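Multisubunit Na+/H+ antiporter, D subunit (Anoxybacillus flavithermus, PDB 6Z16) probably serves as an antiporter-like membrane subunit of a multisubunit complex that exchanges sodium ions for protons across the cell membrane. Local coordinates at residues I375-L380 and S421-F426; D194-L199 and L262-D267. One frame throughout, in Å; residues are numbered along the deposited sequence.

Contact 1. Residues I375-L380 and S421-F426. With PTY (phosphatidylethanolamine), chain S.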
loop_
_atom_site.group_PDB
_atom_site.type_symbol
_atom_site.label_atom_id
_atom_site.label_comp_id
_atom_site.label_asym_id
_atom_site.label_seq_id
_atom_site.Cartn_x
_atom_site.Cartn_y
_atom_site.Cartn_z
ATOM N N ILE D 375 10.324 -42.192 71.248
ATOM C CA ILE D 375 10.037 -43.188 70.216
ATOM C C ILE D 375 10.745 -42.849 68.905
ATOM O O ILE D 375 11.217 -43.749 68.197
ATOM C CB ILE D 375 8.513 -43.331 70.043
ATOM C CG1 ILE D 375 7.889 -43.796 71.352
ATOM C CG2 ILE D 375 8.149 -44.336 68.964
ATOM C CD1 ILE D 375 8.398 -45.138 71.823
ATOM N N ALA D 376 10.897 -41.556 68.593
ATOM C CA ALA D 376 11.611 -41.151 67.384
ATOM C C ALA D 376 13.096 -41.489 67.461
ATOM O O ALA D 376 13.685 -41.948 66.476
ATOM C CB ALA D 376 11.422 -39.656 67.146
ATOM N N ALA D 377 13.700 -41.304 68.637
ATOM C CA ALA D 377 15.101 -41.652 68.849
ATOM C C ALA D 377 15.330 -43.153 68.730
ATOM O O ALA D 377 16.269 -43.600 68.053
ATOM C CB ALA D 377 15.545 -41.154 70.221
ATOM N N LEU D 378 14.469 -43.947 69.374
ATOM C CA LEU D 378 14.628 -45.396 69.296
ATOM C C LEU D 378 14.329 -45.929 67.903
ATOM O O LEU D 378 14.865 -46.969 67.515
ATOM C CB LEU D 378 13.731 -46.089 70.314
ATOM C CG LEU D 378 13.979 -45.831 71.790
ATOM C CD1 LEU D 378 12.943 -46.591 72.568
ATOM C CD2 LEU D 378 15.371 -46.246 72.192
ATOM N N SER D 379 13.484 -45.242 67.137
ATOM C CA SER D 379 13.254 -45.655 65.760
ATOM C C SER D 379 14.394 -45.243 64.846
ATOM O O SER D 379 14.642 -45.909 63.834
ATOM C CB SER D 379 11.941 -45.068 65.262
ATOM O OG SER D 379 12.008 -43.659 65.273
ATOM N N LEU D 380 15.081 -44.148 65.176
ATOM C CA LEU D 380 16.275 -43.769 64.434
ATOM C C LEU D 380 17.393 -44.780 64.638
ATOM O O LEU D 380 18.104 -45.125 63.685
ATOM C CB LEU D 380 16.740 -42.382 64.866
ATOM C CG LEU D 380 17.952 -41.894 64.080
ATOM C CD1 LEU D 380 17.574 -41.690 62.628
ATOM C CD2 LEU D 380 18.572 -40.655 64.669
ATOM N N SER D 421 23.833 -40.293 70.656
ATOM C CA SER D 421 23.655 -38.863 70.386
ATOM C C SER D 421 22.210 -38.410 70.623
ATOM O O SER D 421 21.956 -37.433 71.359
ATOM C CB SER D 421 24.092 -38.561 68.959
ATOM O OG SER D 421 23.284 -39.257 68.032
ATOM N N VAL D 422 21.242 -39.127 70.040
ATOM C CA VAL D 422 19.857 -38.688 70.219
ATOM C C VAL D 422 19.367 -38.931 71.650
ATOM O O VAL D 422 18.579 -38.138 72.191
ATOM C CB VAL D 422 18.942 -39.342 69.170
ATOM C CG1 VAL D 422 19.325 -38.853 67.802
ATOM C CG2 VAL D 422 19.047 -40.841 69.220
ATOM N N MET D 423 19.865 -39.966 72.321
ATOM C CA MET D 423 19.462 -40.175 73.696
ATOM C C MET D 423 20.179 -39.224 74.638
ATOM O O MET D 423 19.678 -38.969 75.730
ATOM C CB MET D 423 19.713 -41.626 74.093
ATOM C CG MET D 423 18.923 -42.082 75.296
ATOM S SD MET D 423 17.166 -41.956 74.939
ATOM C CE MET D 423 17.022 -43.198 73.663
ATOM N N LYS D 424 21.326 -38.680 74.231
ATOM C CA LYS D 424 21.926 -37.571 74.956
ATOM C C LYS D 424 21.014 -36.360 74.937
ATOM O O LYS D 424 20.833 -35.701 75.974
ATOM C CB LYS D 424 23.283 -37.235 74.344
ATOM C CG LYS D 424 23.965 -36.015 74.916
ATOM C CD LYS D 424 25.335 -35.856 74.294
ATOM C CE LYS D 424 25.221 -35.474 72.837
ATOM N NZ LYS D 424 26.553 -35.232 72.238
ATOM N N ILE D 425 20.400 -36.084 73.774
ATOM C CA ILE D 425 19.387 -35.020 73.697
ATOM C C ILE D 425 18.227 -35.306 74.646
ATOM O O ILE D 425 17.813 -34.437 75.425
ATOM C CB ILE D 425 18.870 -34.836 72.259
ATOM C CG1 ILE D 425 19.974 -34.395 71.314
ATOM C CG2 ILE D 425 17.770 -33.792 72.228
ATOM C CD1 ILE D 425 19.542 -34.418 69.871
ATOM N N PHE D 426 17.715 -36.544 74.618
ATOM C CA PHE D 426 16.551 -36.896 75.437
ATOM C C PHE D 426 16.854 -36.856 76.932
ATOM O O PHE D 426 16.060 -36.328 77.715
ATOM C CB PHE D 426 16.025 -38.278 75.052
ATOM C CG PHE D 426 14.887 -38.748 75.913
ATOM C CD1 PHE D 426 13.630 -38.196 75.780
ATOM C CD2 PHE D 426 15.074 -39.747 76.856
ATOM C CE1 PHE D 426 12.583 -38.615 76.575
ATOM C CE2 PHE D 426 14.031 -40.173 77.651
ATOM C CZ PHE D 426 12.785 -39.607 77.506
HETATM C C1 PTY S . 2.051 -41.642 80.902
HETATM C C2 PTY S . -0.424 -36.054 83.353
HETATM C C3 PTY S . 1.111 -36.130 83.201
HETATM O O4 PTY S . 2.330 -42.653 79.906
HETATM C C5 PTY S . 2.006 -39.164 81.237
HETATM C C6 PTY S . 2.300 -40.292 80.285
HETATM O O7 PTY S . 1.416 -40.144 79.128
HETATM C C8 PTY S . 1.882 -39.445 78.081
HETATM O O10 PTY S . 2.955 -38.912 78.056
HETATM C C11 PTY S . 0.903 -39.434 76.949
HETATM C C12 PTY S . 1.547 -39.854 75.637
HETATM C C13 PTY S . 2.138 -41.245 75.696
HETATM C C14 PTY S . 2.858 -41.666 74.428
HETATM C C15 PTY S . 3.437 -43.067 74.511
HETATM C C16 PTY S . 4.599 -43.313 73.566
HETATM C C17 PTY S . 4.235 -44.010 72.266
HETATM C C18 PTY S . 4.232 -45.531 72.349
HETATM C C19 PTY S . 4.235 -46.207 70.984
HETATM C C20 PTY S . 4.329 -47.722 71.025
HETATM C C21 PTY S . 4.281 -48.369 69.649
HETATM C C22 PTY S . 4.009 -49.865 69.677
HETATM C C23 PTY S . 3.409 -50.396 68.385
HETATM C C24 PTY S . 3.164 -51.898 68.370
HETATM C C25 PTY S . 2.105 -52.389 69.345
HETATM C C26 PTY S . 1.921 -53.900 69.308
HETATM C C27 PTY S . 0.931 -54.452 70.324
HETATM C C28 PTY S . 0.840 -55.970 70.298
HETATM C C29 PTY S . -0.257 -56.523 71.175
HETATM C C30 PTY S . 3.526 -43.234 79.961
HETATM C C31 PTY S . 3.669 -44.291 78.908
HETATM O O30 PTY S . 4.370 -42.944 80.761
HETATM C C32 PTY S . 4.736 -43.977 77.870
HETATM C C33 PTY S . 6.135 -44.304 78.341
HETATM C C34 PTY S . 6.613 -45.692 77.960
HETATM C C35 PTY S . 7.053 -45.841 76.514
HETATM C C36 PTY S . 7.668 -47.199 76.225
HETATM C C37 PTY S . 8.159 -47.395 74.799
HETATM C C38 PTY S . 8.830 -48.740 74.584
HETATM C C39 PTY S . 9.502 -48.903 73.230
HETATM C C40 PTY S . 8.547 -49.001 72.054
HETATM C C41 PTY S . 7.646 -50.227 72.083
HETATM P P1 PTY S . 2.990 -38.025 83.439
HETATM O O11 PTY S . 1.486 -37.500 83.481
HETATM O O12 PTY S . 3.851 -36.860 82.955
HETATM O O13 PTY S . 3.396 -38.605 84.738
HETATM O O14 PTY S . 3.005 -39.128 82.275
HETATM N N1 PTY S . -1.030 -35.883 82.031
#
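Val422 presses its CG2 methyl against the small side chain of Ala377, with Val422 CG2 3.7 Å from Ala377 CB. The CA atoms come nearest here, those of Ala377 and Val422 lying 5.8 Å apart. Alanine makes a shallow spot on helix 367-381, and the branched valine is the bump that settles over it. The two valine methyls divide the work. CG2 sits between the backbone N and the carbonyl carbon of its own residue and faces Ala377. CG1 meets the branch end of Leu380, at 3.7 Å from Leu380 CD2.

The two segments are antiparallel transmembrane helices of the Mrp antiporter subunit, related to the proton-translocating membrane subunits of complex I. Their axes come within 9.5 Å at an angle of 169°, so they pack side by side through apolar groups. Helix 320-351 also touches Leu380, and helix 296-315 touches Val422.

Met423 reaches over from the next position. Its chain bends at both chi2 (61°) and chi3 (66°), which folds the terminal methyl back toward helix 367-381. Met423 CE then lies 3.8 Å from Leu378 CD2. The same methyl lies more loosely beside Ala377. Met194 of the neighbouring Multisubunit Na+/H+ antiporter chain packs on Met423.

Ile375 turns to the phosphatidylethanolamine instead of helix 405-429. Its CD1 is 3.7 Å from lipid C37, and CG1 is 3.8 Å from C17 on the other acyl chain. With an alanine here, both CG1 and CD1 would be gone, and a gap would probably open beside the two lipid tails. The other branch of Leu378, CD1, only approaches the lipid, at 4.2 Å from C39.

Contact 2. Residues D194-L199 and L262-D267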
loop_
_atom_site.group_PDB
_atom_site.type_symbol
_atom_site.label_atom_id
_atom_site.label_comp_id
_atom_site.label_asym_id
_atom_site.label_seq_id
_atom_site.Cartn_x
_atom_site.Cartn_y
_atom_site.Cartn_z
ATOM N N ASP D 194 23.275 -49.521 27.124
ATOM C CA ASP D 194 23.547 -50.530 26.101
ATOM C C ASP D 194 24.880 -50.267 25.403
ATOM O O ASP D 194 25.642 -51.202 25.118
ATOM C CB ASP D 194 22.400 -50.547 25.092
ATOM C CG ASP D 194 22.402 -51.781 24.205
ATOM O OD1 ASP D 194 23.271 -52.662 24.371
ATOM O OD2 ASP D 194 21.518 -51.872 23.329
ATOM N N ARG D 195 25.193 -48.997 25.147
ATOM C CA ARG D 195 26.441 -48.684 24.459
ATOM C C ARG D 195 27.659 -48.881 25.354
ATOM O O ARG D 195 28.706 -49.327 24.874
ATOM C CB ARG D 195 26.410 -47.263 23.909
ATOM C CG ARG D 195 25.573 -47.127 22.660
ATOM C CD ARG D 195 25.737 -45.763 22.031
ATOM N NE ARG D 195 25.095 -45.700 20.727
ATOM C CZ ARG D 195 25.160 -44.657 19.917
ATOM N NH1 ARG D 195 25.860 -43.593 20.268
ATOM N NH2 ARG D 195 24.553 -44.694 18.745
ATOM N N ILE D 196 27.554 -48.543 26.641
ATOM C CA ILE D 196 28.630 -48.818 27.589
ATOM C C ILE D 196 28.834 -50.320 27.751
ATOM O O ILE D 196 29.972 -50.802 27.783
ATOM C CB ILE D 196 28.341 -48.116 28.929
ATOM C CG1 ILE D 196 28.575 -46.616 28.815
ATOM C CG2 ILE D 196 29.171 -48.671 30.059
ATOM C CD1 ILE D 196 28.138 -45.856 30.034
ATOM N N ASN D 197 27.750 -51.096 27.787
ATOM C CA ASN D 197 27.920 -52.544 27.836
ATOM C C ASN D 197 28.398 -53.141 26.516
ATOM O O ASN D 197 28.793 -54.310 26.499
ATOM C CB ASN D 197 26.618 -53.211 28.267
ATOM C CG ASN D 197 26.291 -52.951 29.719
ATOM O OD1 ASN D 197 27.172 -52.973 30.576
ATOM N ND2 ASN D 197 25.020 -52.705 30.007
ATOM N N ALA D 198 28.374 -52.383 25.415
ATOM C CA ALA D 198 28.976 -52.872 24.177
ATOM C C ALA D 198 30.480 -52.622 24.090
ATOM O O ALA D 198 31.142 -53.248 23.259
ATOM C CB ALA D 198 28.293 -52.244 22.964
ATOM N N LEU D 199 31.031 -51.721 24.904
ATOM C CA LEU D 199 32.478 -51.475 24.945
ATOM C C LEU D 199 32.972 -51.368 26.388
ATOM O O LEU D 199 33.762 -50.493 26.739
ATOM C CB LEU D 199 32.855 -50.243 24.116
ATOM C CG LEU D 199 32.178 -48.862 24.125
ATOM C CD1 LEU D 199 32.570 -47.916 25.241
ATOM C CD2 LEU D 199 32.520 -48.207 22.810
ATOM N N LEU D 262 22.666 -49.342 36.738
ATOM C CA LEU D 262 22.214 -49.273 35.355
ATOM C C LEU D 262 23.344 -49.090 34.358
ATOM O O LEU D 262 23.416 -49.827 33.367
ATOM C CB LEU D 262 21.201 -48.134 35.201
ATOM C CG LEU D 262 20.660 -47.921 33.793
ATOM C CD1 LEU D 262 19.954 -49.157 33.294
ATOM C CD2 LEU D 262 19.728 -46.751 33.815
ATOM N N LEU D 263 24.230 -48.126 34.586
ATOM C CA LEU D 263 25.166 -47.705 33.552
ATOM C C LEU D 263 26.473 -48.486 33.620
ATOM O O LEU D 263 26.855 -49.157 32.657
ATOM C CB LEU D 263 25.428 -46.202 33.681
ATOM C CG LEU D 263 24.172 -45.334 33.589
ATOM C CD1 LEU D 263 24.493 -43.862 33.772
ATOM C CD2 LEU D 263 23.435 -45.585 32.293
ATOM N N PHE D 264 27.158 -48.417 34.755
ATOM C CA PHE D 264 28.516 -48.927 34.888
ATOM C C PHE D 264 28.469 -50.263 35.617
ATOM O O PHE D 264 28.402 -50.311 36.846
ATOM C CB PHE D 264 29.385 -47.913 35.619
ATOM C CG PHE D 264 29.423 -46.572 34.954
ATOM C CD1 PHE D 264 30.141 -46.376 33.790
ATOM C CD2 PHE D 264 28.743 -45.503 35.498
ATOM C CE1 PHE D 264 30.163 -45.142 33.175
ATOM C CE2 PHE D 264 28.766 -44.263 34.890
ATOM C CZ PHE D 264 29.476 -44.086 33.729
ATOM N N THR D 265 28.509 -51.352 34.853
ATOM C CA THR D 265 28.501 -52.699 35.407
ATOM C C THR D 265 29.771 -53.486 35.125
ATOM O O THR D 265 30.162 -54.302 35.959
ATOM C CB THR D 265 27.305 -53.504 34.871
ATOM O OG1 THR D 265 27.430 -53.666 33.456
ATOM C CG2 THR D 265 25.993 -52.797 35.183
ATOM N N HIS D 266 30.410 -53.281 33.976
ATOM C CA HIS D 266 31.704 -53.896 33.716
ATOM C C HIS D 266 32.789 -53.251 34.567
ATOM O O HIS D 266 32.727 -52.057 34.881
ATOM C CB HIS D 266 32.076 -53.769 32.244
ATOM C CG HIS D 266 31.294 -54.665 31.341
ATOM N ND1 HIS D 266 30.058 -54.322 30.840
ATOM C CD2 HIS D 266 31.587 -55.879 30.823
ATOM C CE1 HIS D 266 29.615 -55.297 30.067
ATOM N NE2 HIS D 266 30.525 -56.252 30.037
ATOM N N ASP D 267 33.796 -54.060 34.908
ATOM C CA ASP D 267 34.915 -53.697 35.782
ATOM C C ASP D 267 34.407 -53.138 37.111
ATOM O O ASP D 267 34.679 -52.000 37.497
ATOM C CB ASP D 267 35.874 -52.728 35.082
ATOM C CG ASP D 267 36.607 -53.379 33.922
ATOM O OD1 ASP D 267 36.823 -54.607 33.971
ATOM O OD2 ASP D 267 36.960 -52.667 32.959
#
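Asn197 and His266 make the polar part of this contact. The ring atom His266 ND1 donates to Asn197 OD1 at 3.2 Å. The bond is weak and bent, with an N-H...O angle of 127°. The amide oxygen lies at the edge of the imidazole, in the ring plane, while the amide plane itself is turned 53° from that of the ring. Asn197 CG is anti to its carbonyl carbon (chi1 -70°), and from there OD1 reaches across to the chain at 265-266. The hydroxyl Thr265 OG1 is also 3.0 Å from Asn197 OD1. The Asn197 and Thr265 side chains cross at about a right angle. His266 is exposed, so this polar edge borders the solvent.

The van der Waals packing lies deeper and centres on Ile196. Its two branches go to different places. The CG2 methyl rests against a backbone carbonyl, 3.5 Å from Leu263 O. The longer branch makes the apolar contact, carrying CD1 to the Phe264 ring, 3.8 Å from Phe264 CE1. Leu263 CB covers one face of that ring, offset toward its rim. Helix 203-219 backs this part, with Leu205 against Ile196, and Ala209 and Phe212 against Phe264.

Phe760 of the neighbouring Multisubunit Na+/H+ antiporter chain packs on Arg195, Ala198 and Leu199. The whole contact joins the C-terminal end of the short helix 189-198 to the turn between helices 249-263 and 268-292. It is packing between a short helix and an interhelical connection in the helical bundle of the Mrp antiporter and complex I membrane-subunit family.

In the fold
Contact 2 comes first along the chain and is complete before the chain reaches contact 1. Their centres are 43 Å apart, to either side of the middle of the chain, and their nearest atoms are about 27 Å apart. They share no helix. Contact 2 joins helix 189-198 to the end of helix 249-263 and the connection after it. Contact 1 joins helix 367-381 to helix 405-429, beside a bound lipid. One is partly buried with a polar edge, the other buried and apolar across the segments. Both have residues of another Multisubunit Na+/H+ antiporter chain nearby. The two contacts thus join helices in separate regions of one membrane subunit, each near a subunit interface.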